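Local coordinates for protein thiamine-monophosphate kinase (Stenotrophomonas maltophilia, PDB 6XEP) that probably catalyses the ATP-dependent phosphorylation of thiamine monophosphate to thiamine diphosphate, the active form of vitamin B1, at residues G166-A171 and S249-H254; G227-L232 and C268-G273. All blocks are in the same frame, centred on the assembly; numbering follows the deposited sequence.

Contact 1: G166-A171 and S249-H254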
loop_
_atom_site.group_PDB
_atom_site.type_symbol
_atom_site.label_atom_id
_atom_site.label_comp_id
_atom_site.label_asym_id
_atom_site.label_seq_id
_atom_site.Cartn_x
_atom_site.Cartn_y
_atom_site.Cartn_z
ATOM N N GLY A 166 22.449 -10.085 14.584
ATOM C CA GLY A 166 23.017 -8.745 14.655
ATOM C C GLY A 166 23.264 -8.269 16.075
ATOM O O GLY A 166 23.832 -8.976 16.924
ATOM N N THR A 167 22.870 -7.024 16.325
ATOM C CA THR A 167 23.021 -6.383 17.624
ATOM C C THR A 167 21.694 -5.737 17.980
ATOM O O THR A 167 20.881 -5.439 17.107
ATOM C CB THR A 167 24.131 -5.311 17.631
ATOM O OG1 THR A 167 23.865 -4.342 16.603
ATOM C CG2 THR A 167 25.504 -5.954 17.390
ATOM N N LEU A 168 21.479 -5.515 19.276
ATOM C CA LEU A 168 20.220 -4.965 19.751
ATOM C C LEU A 168 20.455 -3.633 20.439
ATOM O O LEU A 168 21.365 -3.512 21.271
ATOM C CB LEU A 168 19.536 -5.926 20.740
ATOM C CG LEU A 168 19.027 -7.233 20.130
ATOM C CD1 LEU A 168 18.445 -8.120 21.251
ATOM C CD2 LEU A 168 17.978 -6.959 19.069
ATOM N N GLY A 169 19.602 -2.652 20.118
ATOM C CA GLY A 169 19.566 -1.401 20.852
ATOM C C GLY A 169 20.285 -0.239 20.197
ATOM O O GLY A 169 20.222 0.880 20.722
ATOM N N ASP A 170 20.966 -0.473 19.076
ATOM C CA ASP A 170 21.733 0.596 18.438
ATOM C C ASP A 170 20.835 1.758 18.023
ATOM O O ASP A 170 21.154 2.934 18.264
ATOM C CB ASP A 170 22.440 0.053 17.211
ATOM C CG ASP A 170 23.568 -0.891 17.546
ATOM O OD1 ASP A 170 24.121 -0.835 18.674
ATOM O OD2 ASP A 170 23.924 -1.671 16.646
ATOM N N ALA A 171 19.739 1.452 17.333
ATOM C CA ALA A 171 18.851 2.521 16.889
ATOM C C ALA A 171 18.321 3.315 18.076
ATOM O O ALA A 171 18.300 4.551 18.049
ATOM C CB ALA A 171 17.706 1.930 16.054
ATOM N N SER A 249 23.718 -11.919 28.045
ATOM C CA SER A 249 24.073 -12.544 26.774
ATOM C C SER A 249 23.672 -11.726 25.560
ATOM O O SER A 249 24.014 -12.105 24.429
ATOM C CB SER A 249 23.404 -13.910 26.642
ATOM O OG SER A 249 23.832 -14.767 27.694
ATOM N N LEU A 250 22.928 -10.656 25.750
ATOM C CA LEU A 250 22.419 -9.915 24.611
ATOM C C LEU A 250 23.581 -9.353 23.787
ATOM O O LEU A 250 24.581 -8.901 24.358
ATOM C CB LEU A 250 21.522 -8.777 25.096
ATOM C CG LEU A 250 20.226 -9.169 25.809
ATOM C CD1 LEU A 250 19.474 -7.910 26.224
ATOM C CD2 LEU A 250 19.372 -10.048 24.911
ATOM N N PRO A 251 23.491 -9.376 22.440
ATOM C CA PRO A 251 24.553 -8.806 21.600
ATOM C C PRO A 251 24.479 -7.286 21.588
ATOM O O PRO A 251 23.558 -6.695 21.025
ATOM C CB PRO A 251 24.253 -9.404 20.214
ATOM C CG PRO A 251 22.778 -9.607 20.226
ATOM C CD PRO A 251 22.482 -10.077 21.632
ATOM N N ILE A 252 25.471 -6.652 22.195
ATOM C CA ILE A 252 25.503 -5.201 22.306
ATOM C C ILE A 252 26.717 -4.708 21.533
ATOM O O ILE A 252 27.842 -5.187 21.749
ATOM C CB ILE A 252 25.509 -4.761 23.785
ATOM C CG1 ILE A 252 24.138 -5.079 24.393
ATOM C CG2 ILE A 252 25.806 -3.273 23.917
ATOM C CD1 ILE A 252 24.033 -4.917 25.881
ATOM N N SER A 253 26.487 -3.768 20.617
ATOM C CA SER A 253 27.557 -3.325 19.739
ATOM C C SER A 253 28.623 -2.560 20.514
ATOM O O SER A 253 28.397 -2.060 21.623
ATOM C CB SER A 253 27.007 -2.448 18.616
ATOM O OG SER A 253 26.611 -1.184 19.113
ATOM N N HIS A 254 29.812 -2.490 19.910
ATOM C CA HIS A 254 30.890 -1.680 20.465
ATOM C C HIS A 254 30.413 -0.259 20.731
ATOM O O HIS A 254 30.602 0.283 21.827
ATOM C CB HIS A 254 32.070 -1.677 19.495
ATOM C CG HIS A 254 33.241 -0.881 19.969
ATOM N ND1 HIS A 254 34.191 -1.398 20.823
ATOM C CD2 HIS A 254 33.626 0.390 19.697
ATOM C CE1 HIS A 254 35.111 -0.478 21.060
ATOM N NE2 HIS A 254 34.788 0.616 20.393
HETATM O O HOH W 1 24.007 -2.976 20.134
#

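Contact 2: G227-L232 and C268-G273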
loop_
_atom_site.group_PDB
_atom_site.type_symbol
_atom_site.label_atom_id
_atom_site.label_comp_id
_atom_site.label_asym_id
_atom_site.label_seq_id
_atom_site.Cartn_x
_atom_site.Cartn_y
_atom_site.Cartn_z
ATOM N N GLY A 227 11.239 -3.700 20.140
ATOM C CA GLY A 227 12.089 -4.118 21.235
ATOM C C GLY A 227 11.988 -5.608 21.462
ATOM O O GLY A 227 10.931 -6.221 21.276
ATOM N N LEU A 228 13.106 -6.201 21.889
ATOM C CA LEU A 228 13.180 -7.650 22.060
ATOM C C LEU A 228 12.040 -8.175 22.931
ATOM O O LEU A 228 11.386 -9.154 22.578
ATOM C CB LEU A 228 14.529 -8.037 22.670
ATOM C CG LEU A 228 14.676 -9.528 23.000
ATOM C CD1 LEU A 228 14.680 -10.362 21.718
ATOM C CD2 LEU A 228 15.916 -9.780 23.832
ATOM N N LEU A 229 11.787 -7.530 24.073
ATOM C CA LEU A 229 10.795 -8.067 25.005
ATOM C C LEU A 229 9.398 -8.084 24.394
ATOM O O LEU A 229 8.651 -9.058 24.557
ATOM C CB LEU A 229 10.805 -7.261 26.309
ATOM C CG LEU A 229 12.142 -7.353 27.057
ATOM C CD1 LEU A 229 12.012 -6.671 28.407
ATOM C CD2 LEU A 229 12.601 -8.797 27.233
ATOM N N ALA A 230 9.025 -7.022 23.688
ATOM C CA ALA A 230 7.702 -6.966 23.079
ATOM C C ALA A 230 7.561 -8.027 21.997
ATOM O O ALA A 230 6.571 -8.766 21.966
ATOM C CB ALA A 230 7.453 -5.569 22.497
ATOM N N ASP A 231 8.570 -8.150 21.131
ATOM C CA ASP A 231 8.464 -9.047 19.987
ATOM C C ASP A 231 8.664 -10.505 20.386
ATOM O O ASP A 231 7.917 -11.383 19.932
ATOM C CB ASP A 231 9.447 -8.601 18.900
ATOM C CG ASP A 231 8.975 -7.330 18.198
ATOM O OD1 ASP A 231 7.837 -7.334 17.680
ATOM O OD2 ASP A 231 9.697 -6.320 18.221
ATOM N N LEU A 232 9.627 -10.793 21.259
ATOM C CA LEU A 232 9.694 -12.147 21.800
ATOM C C LEU A 232 8.419 -12.486 22.555
ATOM O O LEU A 232 7.979 -13.642 22.553
ATOM C CB LEU A 232 10.903 -12.276 22.722
ATOM C CG LEU A 232 11.190 -13.620 23.349
ATOM C CD1 LEU A 232 11.229 -14.681 22.269
ATOM C CD2 LEU A 232 12.531 -13.500 24.071
ATOM N N CYS A 268 18.120 -0.087 26.119
ATOM C CA CYS A 268 18.009 -0.044 24.663
ATOM C C CYS A 268 17.988 -1.442 24.070
ATOM O O CYS A 268 17.223 -1.719 23.140
ATOM C CB CYS A 268 19.168 0.751 24.070
ATOM S SG CYS A 268 19.104 2.542 24.360
ATOM N N ALA A 269 18.847 -2.329 24.571
ATOM C CA ALA A 269 18.926 -3.669 24.001
ATOM C C ALA A 269 17.655 -4.470 24.278
ATOM O O ALA A 269 17.220 -5.260 23.432
ATOM C CB ALA A 269 20.142 -4.400 24.559
ATOM N N LEU A 270 17.057 -4.283 25.465
ATOM C CA LEU A 270 15.871 -5.048 25.856
ATOM C C LEU A 270 14.594 -4.489 25.250
ATOM O O LEU A 270 13.683 -5.253 24.911
ATOM C CB LEU A 270 15.724 -5.062 27.378
ATOM C CG LEU A 270 16.692 -5.986 28.121
ATOM C CD1 LEU A 270 16.650 -5.639 29.582
ATOM C CD2 LEU A 270 16.317 -7.452 27.876
ATOM N N ARG A 271 14.495 -3.160 25.142
ATOM C CA ARG A 271 13.234 -2.496 24.835
ATOM C C ARG A 271 13.340 -1.438 23.739
ATOM O O ARG A 271 12.343 -0.754 23.463
ATOM C CB ARG A 271 12.665 -1.845 26.106
ATOM C CG ARG A 271 12.251 -2.851 27.164
ATOM C CD ARG A 271 11.809 -2.184 28.475
ATOM N NE ARG A 271 11.888 -3.143 29.574
ATOM C CZ ARG A 271 12.981 -3.340 30.305
ATOM N NH1 ARG A 271 14.077 -2.621 30.067
ATOM N NH2 ARG A 271 12.983 -4.241 31.270
ATOM N N GLY A 272 14.499 -1.291 23.105
ATOM C CA GLY A 272 14.675 -0.225 22.127
ATOM C C GLY A 272 13.899 -0.491 20.849
ATOM O O GLY A 272 13.774 -1.629 20.399
ATOM N N GLY A 273 13.383 0.589 20.245
ATOM C CA GLY A 273 12.678 0.441 18.989
ATOM C C GLY A 273 13.613 0.303 17.797
ATOM O O GLY A 273 14.789 0.678 17.846
HETATM O O HOH W 2 13.619 -3.276 18.187
HETATM O O HOH W 3 15.474 -4.491 21.591
#

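Contact 1: G166-A171 and S249-H254
Ser-253 and Asp-170 meet through a short hydrogen bond in which Ser-253 OG donates to Asp-170 OD1 at 2.6 Å, reaching the syn side of that oxygen from 28° out of the carboxylate plane. The hydroxyl lies between the backbone N and the carbonyl carbon of its own residue (chi1 72°), a setting that also lets OG cap the backbone N of Leu-256 at the start of helix 254-259. A water strengthens the grip: it donates to Asp-170 OD1 and to Leu-168 O, 2.9 Å away, and accepts from Ser-253 N. The other carboxylate oxygen, Asp-170 OD2, takes the hydroxyl of Thr-167 OG1 at 2.7 Å, which approaches from above the plane, and forms a salt bridge with Arg-200 of helix 192-202. With both oxygens engaged, the carboxylate has little freedom to turn, and Arg-200 would be expected to stabilise its negative charge. Thr-167 meanwhile turns its methyl CG2 against Ser-253 CB at 4.0 Å.

Farther along, the backbones join directly: Leu-168 N donates to Pro-251 O at 3.0 Å. The Pro-251 ring rests on the Gly-166 carbonyl, CB 3.3 Å from Gly-166 O, and packs on Thr-302 and Ile-304 of strand 301-308 as well. Leu-168 CD1 touches Leu-250 CD2 at 4.2 Å, extending the contact at the Pro-251 end, away from the carboxylate. Gly-169, whose N is held by Asp-275, is the N-cap of helix 170-179, as Ser-253 is of helix 254-259. The arrangement thus joins two helix N-termini in the C-terminal domain of this AIR synthase-related protein, linking the strand-to-helix turn after strand 161-165 to the loop that follows strand 242-245.

Contact 2: G227-L232 and C268-G273
Leu-229 lays its CD1 methyl over one face of the Arg-271 guanidinium, 3.7 Å from Arg-271 NE and nearly as close to NH2. This is a junction between the first turn of helix 228-239 and the last turn of helix 262-271, within the PurM-like C-terminal domain of the AIR synthase-related fold. The arginine chain is extended from CG to NE, which carries the guanidinium across the end of Leu-229, where CD1 meets its face, and its NH1 forms a salt bridge with Asp-267 one turn back on the same helix. The other Leu-229 methyl, CD2, packs on Leu-270 CD2 at 4.0 Å; both leucines also touch Val-315 of strand 312-315, which ties the helix junction to the sheet.

Beneath these side chains the two backbones come very close. Gly-227, the N-cap of helix 228-239, has no side chain and brings its CA to 3.1 Å from Gly-272 O in a CA-H...O contact. It follows Ser-225 and Asp-226, predicted to bind ATP and magnesium, whose backbone N atoms are held by Asp-231. Two waters bridge the backbones. One accepts a weak bond from Gly-227 N and donates to Gly-272 O; the other accepts from Leu-228 N at 2.9 Å and donates to Ala-269 O at 2.7 Å. Thus two amides at the N-terminus of helix 228-239 reach the Gly-272 and Ala-269 carbonyls through water, the first of them weakly. Leu-228 CB lies against the carbonyl oxygens of Ala-269 and Leu-270. A third amide makes the direct link: Leu-229 N donates to Leu-270 O at 3.1 Å, with an N-H...O angle of 165°.

From the N terminus, the chain leaves strand 161-165 through 166-171 into helix 170-179, and reaches 227-232 only after strand 220-224. It then passes strand 242-245 to 249-254, where contact 1 closes a loop of 77 intervening residues, and continues through helix 262-271 to 268-273, where contact 2 closes a shorter one of 35. The segments alternate, so the two loops cross. The contacts, whose centres lie 11 Å apart, also meet directly: Leu-250 of contact 1 packs on Leu-228 and Leu-270 of contact 2, and Leu-168 on Ala-269. Together they tie helices 170-179, 228-239, 254-259 and 262-271 to one another within the C-terminal domain.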